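Local coordinates for nucleoside phosphorylase, putative (Trypanosoma brucei, PDB 3BJE), which catalyses the phosphorolysis of uridine, yielding uracil and ribose 1-phosphate, and works as a homodimeric uridine phosphorylase, at residues Ala221-His226 with Ile339-Glu344; Glu233-Gln238 with Met335-Lys340. All blocks are in the same frame, centred on the assembly; numbering follows the deposited sequence.

Helix 329-348 takes part in both contacts: contact 1 packs it against helix 213-228, and contact 2, centred about 9 Å from the centre of contact 1, joins it to the loop before strand 239-246. The two meet where H226 NE2 lies 2.6 Å from D235 O, a probable hydrogen bond, and where I341 CD1 rests 3.9 Å from Q237 CG. Both lie away from the active site: the side chain of C338 is about 11 Å from bound ribose 1-phosphate and about 14 Å from uracil. On the same helix, however, M335 touches R54 and T148, which line the ribose 1-phosphate pocket.

Contact 1 (Ala221-His226 with Ile339-Glu344)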
ATOM      1  N   ALA A 221      19.418   9.415  21.296  1.00 22.65           N
ATOM      2  CA  ALA A 221      20.161  10.563  21.791  1.00 21.71           C
ATOM      3  C   ALA A 221      19.340  11.843  21.674  1.00 19.36           C
ATOM      4  O   ALA A 221      19.361  12.677  22.575  1.00 23.49           O
ATOM      5  CB  ALA A 221      21.487  10.699  21.064  1.00 22.49           C
ATOM      6  N   ALA A 222      18.614  11.999  20.571  1.00 19.97           N
ATOM      7  CA  ALA A 222      17.779  13.181  20.384  1.00 18.47           C
ATOM      8  C   ALA A 222      16.626  13.223  21.396  1.00 19.99           C
ATOM      9  O   ALA A 222      16.281  14.292  21.899  1.00 20.76           O
ATOM     10  CB  ALA A 222      17.268  13.268  18.951  1.00 20.26           C
ATOM     11  N   CYS A 223      16.047  12.059  21.700  1.00 19.77           N
ATOM     12  CA  CYS A 223      15.003  11.963  22.728  1.00 18.07           C
ATOM     13  C   CYS A 223      15.543  12.381  24.080  1.00 18.08           C
ATOM     14  O   CYS A 223      14.930  13.183  24.784  1.00 21.91           O
ATOM     15  CB  CYS A 223      14.472  10.540  22.849  1.00 19.27           C
ATOM     16  SG  CYS A 223      13.459  10.006  21.445  1.00 22.55           S
ATOM     17  N   ASP A 224      16.692  11.820  24.433  1.00 19.08           N
ATOM     18  CA  ASP A 224      17.359  12.179  25.689  1.00 20.88           C
ATOM     19  C   ASP A 224      17.620  13.674  25.803  1.00 21.23           C
ATOM     20  O   ASP A 224      17.368  14.281  26.847  1.00 20.96           O
ATOM     21  CB  ASP A 224      18.665  11.402  25.832  1.00 22.16           C
ATOM     22  CG  ASP A 224      18.432   9.930  26.115  1.00 28.22           C
ATOM     23  OD1 ASP A 224      17.279   9.559  26.454  1.00 31.67           O
ATOM     24  OD2 ASP A 224      19.395   9.141  25.998  1.00 34.42           O
ATOM     25  N   ALA A 225      18.125  14.260  24.725  1.00 21.36           N
ATOM     26  CA  ALA A 225      18.443  15.683  24.698  1.00 20.98           C
ATOM     27  C   ALA A 225      17.189  16.527  24.892  1.00 21.26           C
ATOM     28  O   ALA A 225      17.210  17.534  25.616  1.00 20.28           O
ATOM     29  CB  ALA A 225      19.135  16.042  23.399  1.00 20.89           C
ATOM     30  N   HIS A 226      16.092  16.108  24.262  1.00 20.79           N
ATOM     31  CA  HIS A 226      14.823  16.835  24.361  1.00 21.96           C
ATOM     32  C   HIS A 226      14.366  16.942  25.800  1.00 21.88           C
ATOM     33  O   HIS A 226      14.011  18.018  26.274  1.00 21.96           O
ATOM     34  CB  HIS A 226      13.721  16.129  23.571  1.00 21.63           C
ATOM     35  CG  HIS A 226      12.375  16.759  23.736  1.00 21.16           C
ATOM     36  ND1 HIS A 226      11.880  17.695  22.853  1.00 28.20           N
ATOM     37  CD2 HIS A 226      11.418  16.586  24.678  1.00 25.60           C
ATOM     38  CE1 HIS A 226      10.681  18.080  23.253  1.00 27.97           C
ATOM     39  NE2 HIS A 226      10.378  17.424  24.357  1.00 26.19           N
ATOM     40  N   ILE A 339       8.640  15.568  15.935  1.00 22.22           N
ATOM     41  CA  ILE A 339       9.176  16.160  14.707  1.00 21.77           C
ATOM     42  C   ILE A 339      10.533  16.790  15.003  1.00 22.96           C
ATOM     43  O   ILE A 339      11.499  16.554  14.284  1.00 21.87           O
ATOM     44  CB  ILE A 339       8.235  17.198  14.076  1.00 21.34           C
ATOM     45  CG1 ILE A 339       7.003  16.508  13.484  1.00 21.57           C
ATOM     46  CG2 ILE A 339       8.958  18.000  12.965  1.00 20.33           C
ATOM     47  CD1 ILE A 339       5.860  17.461  13.180  1.00 23.66           C
ATOM     48  N   LYS A 340      10.607  17.587  16.067  1.00 23.29           N
ATOM     49  CA  LYS A 340      11.863  18.233  16.424  1.00 25.55           C
ATOM     50  C   LYS A 340      12.933  17.202  16.764  1.00 24.76           C
ATOM     51  O   LYS A 340      14.079  17.316  16.343  1.00 25.14           O
ATOM     52  CB  LYS A 340      11.682  19.188  17.607  1.00 26.72           C
ATOM     53  CG  LYS A 340      12.913  20.026  17.843  1.00 34.73           C
ATOM     54  CD  LYS A 340      12.734  21.006  18.991  1.00 39.54           C
ATOM     55  CE  LYS A 340      14.013  21.811  19.229  1.00 44.17           C
ATOM     56  NZ  LYS A 340      15.194  20.924  19.427  1.00 46.31           N
ATOM     57  N   ILE A 341      12.553  16.196  17.538  1.00 23.29           N
ATOM     58  CA  ILE A 341      13.470  15.121  17.898  1.00 23.76           C
ATOM     59  C   ILE A 341      14.036  14.427  16.646  1.00 21.86           C
ATOM     60  O   ILE A 341      15.236  14.154  16.578  1.00 24.33           O
ATOM     61  CB  ILE A 341      12.763  14.084  18.819  1.00 24.28           C
ATOM     62  CG1 ILE A 341      12.617  14.652  20.233  1.00 23.48           C
ATOM     63  CG2 ILE A 341      13.500  12.749  18.830  1.00 21.52           C
ATOM     64  CD1 ILE A 341      11.600  13.925  21.095  1.00 22.16           C
ATOM     65  N   ILE A 342      13.170  14.116  15.685  1.00 20.56           N
ATOM     66  CA  ILE A 342      13.615  13.422  14.466  1.00 22.26           C
ATOM     67  C   ILE A 342      14.474  14.316  13.561  1.00 23.37           C
ATOM     68  O   ILE A 342      15.434  13.836  12.961  1.00 22.69           O
ATOM     69  CB  ILE A 342      12.429  12.806  13.689  1.00 22.41           C
ATOM     70  CG1 ILE A 342      11.777  11.705  14.532  1.00 23.35           C
ATOM     71  CG2 ILE A 342      12.902  12.226  12.355  1.00 22.77           C
ATOM     72  CD1 ILE A 342      12.729  10.579  14.869  1.00 23.75           C
ATOM     73  N   LEU A 343      14.149  15.604  13.470  1.00 22.55           N
ATOM     74  CA  LEU A 343      14.993  16.534  12.709  1.00 23.01           C
ATOM     75  C   LEU A 343      16.379  16.603  13.343  1.00 22.65           C
ATOM     76  O   LEU A 343      17.405  16.562  12.646  1.00 23.61           O
ATOM     77  CB  LEU A 343      14.345  17.916  12.619  1.00 22.18           C
ATOM     78  CG  LEU A 343      13.200  18.019  11.596  1.00 23.49           C
ATOM     79  CD1 LEU A 343      12.343  19.277  11.802  1.00 23.93           C
ATOM     80  CD2 LEU A 343      13.725  17.960  10.161  1.00 25.85           C
ATOM     81  N   GLU A 344      16.416  16.696  14.672  1.00 21.99           N
ATOM     82  CA  GLU A 344      17.683  16.716  15.388  1.00 22.56           C
ATOM     83  C   GLU A 344      18.476  15.445  15.117  1.00 21.77           C
ATOM     84  O   GLU A 344      19.675  15.500  14.859  1.00 22.30           O
ATOM     85  CB  GLU A 344      17.471  16.881  16.888  1.00 25.09           C
ATOM     86  CG  GLU A 344      16.965  18.268  17.281  1.00 25.38           C
ATOM     87  CD  GLU A 344      18.028  19.355  17.222  1.00 28.79           C
ATOM     88  OE1 GLU A 344      19.220  19.056  17.444  1.00 32.55           O
ATOM     89  OE2 GLU A 344      17.650  20.515  16.967  1.00 29.23           O
TER
HETATM   90  O   HOH W   1      14.135  18.456  20.413  1.00 36.74           O
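A222 and I341 have the nearest CA atoms, 5.3 Å apart, of two helices whose local axes come within 8.7 Å and cross at 128°, nearer to perpendicular than to antiparallel. The small side chain of A222 lets its CB come within 3.2 Å of the backbone O of I341; CB also packs on CG2 of the same isoleucine and, more loosely, on E344 CB. I341 contributes most of the apolar contact. With CG2 anti to the backbone N and CG1 beside it (chi1 -75°), the two branches part, CG2 reaching C223 SG at 3.8 Å while CG1 and CD1 run toward H226. There the isoleucine and histidine side chains cross at about a right angle, with H226 CB 3.8 Å from I341 CG1 and CD1 meeting the ring obliquely.

Beside this apolar patch lies a polar group. Water 1 lies in the plane of the H226 ring, at its edge, where it makes a weak bond to ND1; it also accepts a firmer one from K340 NZ at 2.9 Å. The lysine pairs loosely with E344 OE2, an oxygen bonded more strongly to Y83 and shared with K84, H226 NE2 being taken up by D235. A222 also touches A345, one turn beyond I341, and on another flank of helix 329-348 I342 packs on strands 45-49 and 142-151, leaving this helix sandwiched between helix 213-228 and the central strands.

Contact 2 (Glu233-Gln238 with Met335-Lys340); sequences EADKQQ and MKRCIK
Q237 and R337 exemplify how a loop amide can receive a helix-borne guanidinium group. The backbones stay apart, 7.0 Å between the CA atoms of these two residues, and the side chains close the distance. Q237 has CG anti to its N (chi1 -178°) and then bends at chi2, presenting OE1 to R337 NE at 2.9 Å. That bond is fairly straight at 162° and lies near the guanidinium plane, although NE approaches from somewhat outside the carbonyl plane of the glutamine. A second bond to the same oxygen, from NH2, is weak at 3.5 Å. The two flat groups are turned only 23° from each other.

Two waters lie in the guanidinium plane at its edge: NH2 donates to water 3 at 2.8 Å and NH1 to water 2. Water 2 also lies so close to D235 OD1 that the bond there is doubtful. The carbonyl of K236 stands over one face, 3.2 Å above the plane, without hydrogen-bonding to NE. D235 OD1 lies alongside the CG and CD methylenes of R337 instead of pairing with its nitrogens.

The other end of the amide is settled too, since Q237 NE2 donates to Q238 O at 3.0 Å and to L159 O, while C338 SG packs against the amide carbon at 3.5 Å. N227 OD1 accepts from the backbone N of Q237. With its two ends so engaged, the buried amide has a defined rotation, and the arginine's charge is probably stabilised by the glutamine oxygen and waters, with D235 acting at most at longer range or through the doubtful water 2 bond.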
ATOM      1  N   GLU A 233       7.303  19.034  32.844  1.00 37.12           N
ATOM      2  CA  GLU A 233       6.898  17.632  32.690  1.00 39.31           C
ATOM      3  C   GLU A 233       5.938  17.423  31.503  1.00 38.42           C
ATOM      4  O   GLU A 233       5.925  16.352  30.891  1.00 38.09           O
ATOM      5  CB  GLU A 233       6.267  17.111  33.988  1.00 40.39           C
ATOM      6  CG  GLU A 233       6.257  15.580  34.112  1.00 43.03           C
ATOM      7  CD  GLU A 233       7.644  14.976  34.315  1.00 44.28           C
ATOM      8  OE1 GLU A 233       8.479  15.590  35.013  1.00 45.92           O
ATOM      9  OE2 GLU A 233       7.893  13.872  33.785  1.00 45.43           O
ATOM     10  N   ALA A 234       5.159  18.454  31.177  1.00 37.76           N
ATOM     11  CA  ALA A 234       4.218  18.410  30.054  1.00 36.67           C
ATOM     12  C   ALA A 234       4.895  18.402  28.683  1.00 35.30           C
ATOM     13  O   ALA A 234       4.294  17.951  27.705  1.00 36.97           O
ATOM     14  CB  ALA A 234       3.240  19.576  30.139  1.00 37.26           C
ATOM     15  N   ASP A 235       6.128  18.901  28.604  1.00 31.99           N
ATOM     16  CA  ASP A 235       6.881  18.914  27.345  1.00 30.72           C
ATOM     17  C   ASP A 235       7.844  17.722  27.240  1.00 25.31           C
ATOM     18  O   ASP A 235       8.653  17.668  26.320  1.00 25.99           O
ATOM     19  CB  ASP A 235       7.641  20.252  27.190  1.00 31.54           C
ATOM     20  CG  ASP A 235       8.329  20.412  25.811  1.00 35.68           C
ATOM     21  OD1 ASP A 235       7.730  20.054  24.766  1.00 35.92           O
ATOM     22  OD2 ASP A 235       9.481  20.910  25.775  1.00 36.60           O
ATOM     23  N   LYS A 236       7.776  16.769  28.171  1.00 22.98           N
ATOM     24  CA  LYS A 236       8.614  15.559  28.069  1.00 19.88           C
ATOM     25  C   LYS A 236       8.070  14.600  26.997  1.00 16.96           C
ATOM     26  O   LYS A 236       6.866  14.565  26.733  1.00 20.45           O
ATOM     27  CB  LYS A 236       8.695  14.809  29.394  1.00 20.10           C
ATOM     28  CG  LYS A 236       9.245  15.634  30.552  1.00 21.76           C
ATOM     29  CD  LYS A 236      10.760  15.797  30.511  1.00 22.52           C
ATOM     30  CE  LYS A 236      11.241  16.576  31.735  1.00 23.35           C
ATOM     31  NZ  LYS A 236      12.712  16.834  31.739  1.00 22.85           N
ATOM     32  N   GLN A 237       8.961  13.812  26.410  1.00 17.90           N
ATOM     33  CA  GLN A 237       8.561  12.809  25.422  1.00 16.94           C
ATOM     34  C   GLN A 237       9.084  11.460  25.853  1.00 16.88           C
ATOM     35  O   GLN A 237      10.290  11.268  25.955  1.00 18.16           O
ATOM     36  CB  GLN A 237       9.084  13.136  24.016  1.00 18.06           C
ATOM     37  CG  GLN A 237       8.653  12.134  22.936  1.00 17.93           C
ATOM     38  CD  GLN A 237       7.146  12.025  22.809  1.00 18.20           C
ATOM     39  OE1 GLN A 237       6.454  13.037  22.651  1.00 16.33           O
ATOM     40  NE2 GLN A 237       6.624  10.794  22.863  1.00 15.34           N
ATOM     41  N   GLN A 238       8.172  10.532  26.130  1.00 17.25           N
ATOM     42  CA  GLN A 238       8.552   9.179  26.484  1.00 19.28           C
ATOM     43  C   GLN A 238       8.866   8.418  25.198  1.00 17.32           C
ATOM     44  O   GLN A 238       8.255   8.665  24.159  1.00 17.81           O
ATOM     45  CB  GLN A 238       7.435   8.486  27.273  1.00 21.42           C
ATOM     46  CG  GLN A 238       7.174   9.128  28.647  1.00 24.50           C
ATOM     47  CD  GLN A 238       6.037   8.466  29.427  1.00 28.86           C
ATOM     48  OE1 GLN A 238       4.904   8.364  28.941  1.00 38.16           O
ATOM     49  NE2 GLN A 238       6.332   8.027  30.651  1.00 35.57           N
ATOM     50  N   MET A 335       3.270  14.855  18.397  1.00 23.72           N
ATOM     51  CA  MET A 335       3.897  14.875  17.081  1.00 24.23           C
ATOM     52  C   MET A 335       4.813  16.089  16.935  1.00 24.43           C
ATOM     53  O   MET A 335       5.874  15.978  16.337  1.00 25.94           O
ATOM     54  CB  MET A 335       2.842  14.839  15.969  1.00 25.44           C
ATOM     55  CG  MET A 335       3.402  14.557  14.580  1.00 27.95           C
ATOM     56  SD  MET A 335       4.349  13.015  14.446  1.00 24.28           S
ATOM     57  CE  MET A 335       3.053  11.767  14.539  1.00 25.33           C
ATOM     58  N   LYS A 336       4.438  17.233  17.516  1.00 23.62           N
ATOM     59  CA  LYS A 336       5.301  18.414  17.466  1.00 24.62           C
ATOM     60  C   LYS A 336       6.645  18.151  18.162  1.00 23.00           C
ATOM     61  O   LYS A 336       7.694  18.500  17.632  1.00 25.23           O
ATOM     62  CB  LYS A 336       4.593  19.645  18.050  1.00 25.50           C
ATOM     63  CG  LYS A 336       3.467  20.138  17.154  1.00 30.00           C
ATOM     64  CD  LYS A 336       2.831  21.428  17.634  1.00 33.21           C
ATOM     65  CE  LYS A 336       1.407  21.585  17.064  1.00 39.46           C
ATOM     66  NZ  LYS A 336       1.313  21.308  15.595  1.00 43.32           N
ATOM     67  N   ARG A 337       6.616  17.490  19.316  1.00 23.78           N
ATOM     68  CA  ARG A 337       7.858  17.148  20.023  1.00 23.00           C
ATOM     69  C   ARG A 337       8.694  16.185  19.196  1.00 23.23           C
ATOM     70  O   ARG A 337       9.904  16.314  19.104  1.00 24.19           O
ATOM     71  CB  ARG A 337       7.569  16.499  21.378  1.00 22.77           C
ATOM     72  CG  ARG A 337       6.878  17.411  22.371  1.00 20.25           C
ATOM     73  CD  ARG A 337       6.826  16.756  23.742  1.00 23.88           C
ATOM     74  NE  ARG A 337       5.860  15.659  23.785  1.00 23.03           N
ATOM     75  CZ  ARG A 337       4.574  15.794  24.101  1.00 24.89           C
ATOM     76  NH1 ARG A 337       4.051  16.973  24.428  1.00 28.49           N
ATOM     77  NH2 ARG A 337       3.795  14.723  24.105  1.00 26.39           N
ATOM     78  N   CYS A 338       8.033  15.201  18.600  1.00 21.63           N
ATOM     79  CA  CYS A 338       8.737  14.137  17.907  1.00 22.84           C
ATOM     80  C   CYS A 338       9.316  14.618  16.582  1.00 22.51           C
ATOM     81  O   CYS A 338      10.352  14.114  16.152  1.00 23.65           O
ATOM     82  CB  CYS A 338       7.818  12.937  17.703  1.00 24.25           C
ATOM     83  SG  CYS A 338       7.414  12.152  19.284  1.00 22.40           S
ATOM     84  N   ILE A 339       8.640  15.568  15.935  1.00 22.22           N
ATOM     85  CA  ILE A 339       9.176  16.160  14.707  1.00 21.77           C
ATOM     86  C   ILE A 339      10.533  16.790  15.003  1.00 22.96           C
ATOM     87  O   ILE A 339      11.499  16.554  14.284  1.00 21.87           O
ATOM     88  CB  ILE A 339       8.235  17.198  14.076  1.00 21.34           C
ATOM     89  CG1 ILE A 339       7.003  16.508  13.484  1.00 21.57           C
ATOM     90  CG2 ILE A 339       8.958  18.000  12.965  1.00 20.33           C
ATOM     91  CD1 ILE A 339       5.860  17.461  13.180  1.00 23.66           C
ATOM     92  N   LYS A 340      10.607  17.587  16.067  1.00 23.29           N
ATOM     93  CA  LYS A 340      11.863  18.233  16.424  1.00 25.55           C
ATOM     94  C   LYS A 340      12.933  17.202  16.764  1.00 24.76           C
ATOM     95  O   LYS A 340      14.079  17.316  16.343  1.00 25.14           O
ATOM     96  CB  LYS A 340      11.682  19.188  17.607  1.00 26.72           C
ATOM     97  CG  LYS A 340      12.913  20.026  17.843  1.00 34.73           C
ATOM     98  CD  LYS A 340      12.734  21.006  18.991  1.00 39.54           C
ATOM     99  CE  LYS A 340      14.013  21.811  19.229  1.00 44.17           C
ATOM    100  NZ  LYS A 340      15.194  20.924  19.427  1.00 46.31           N
TER
HETATM  101  O   HOH W   2       5.277  19.793  24.300  1.00 35.32           O
HETATM  102  O   HOH W   3       3.578  11.951  24.282  1.00 30.51           O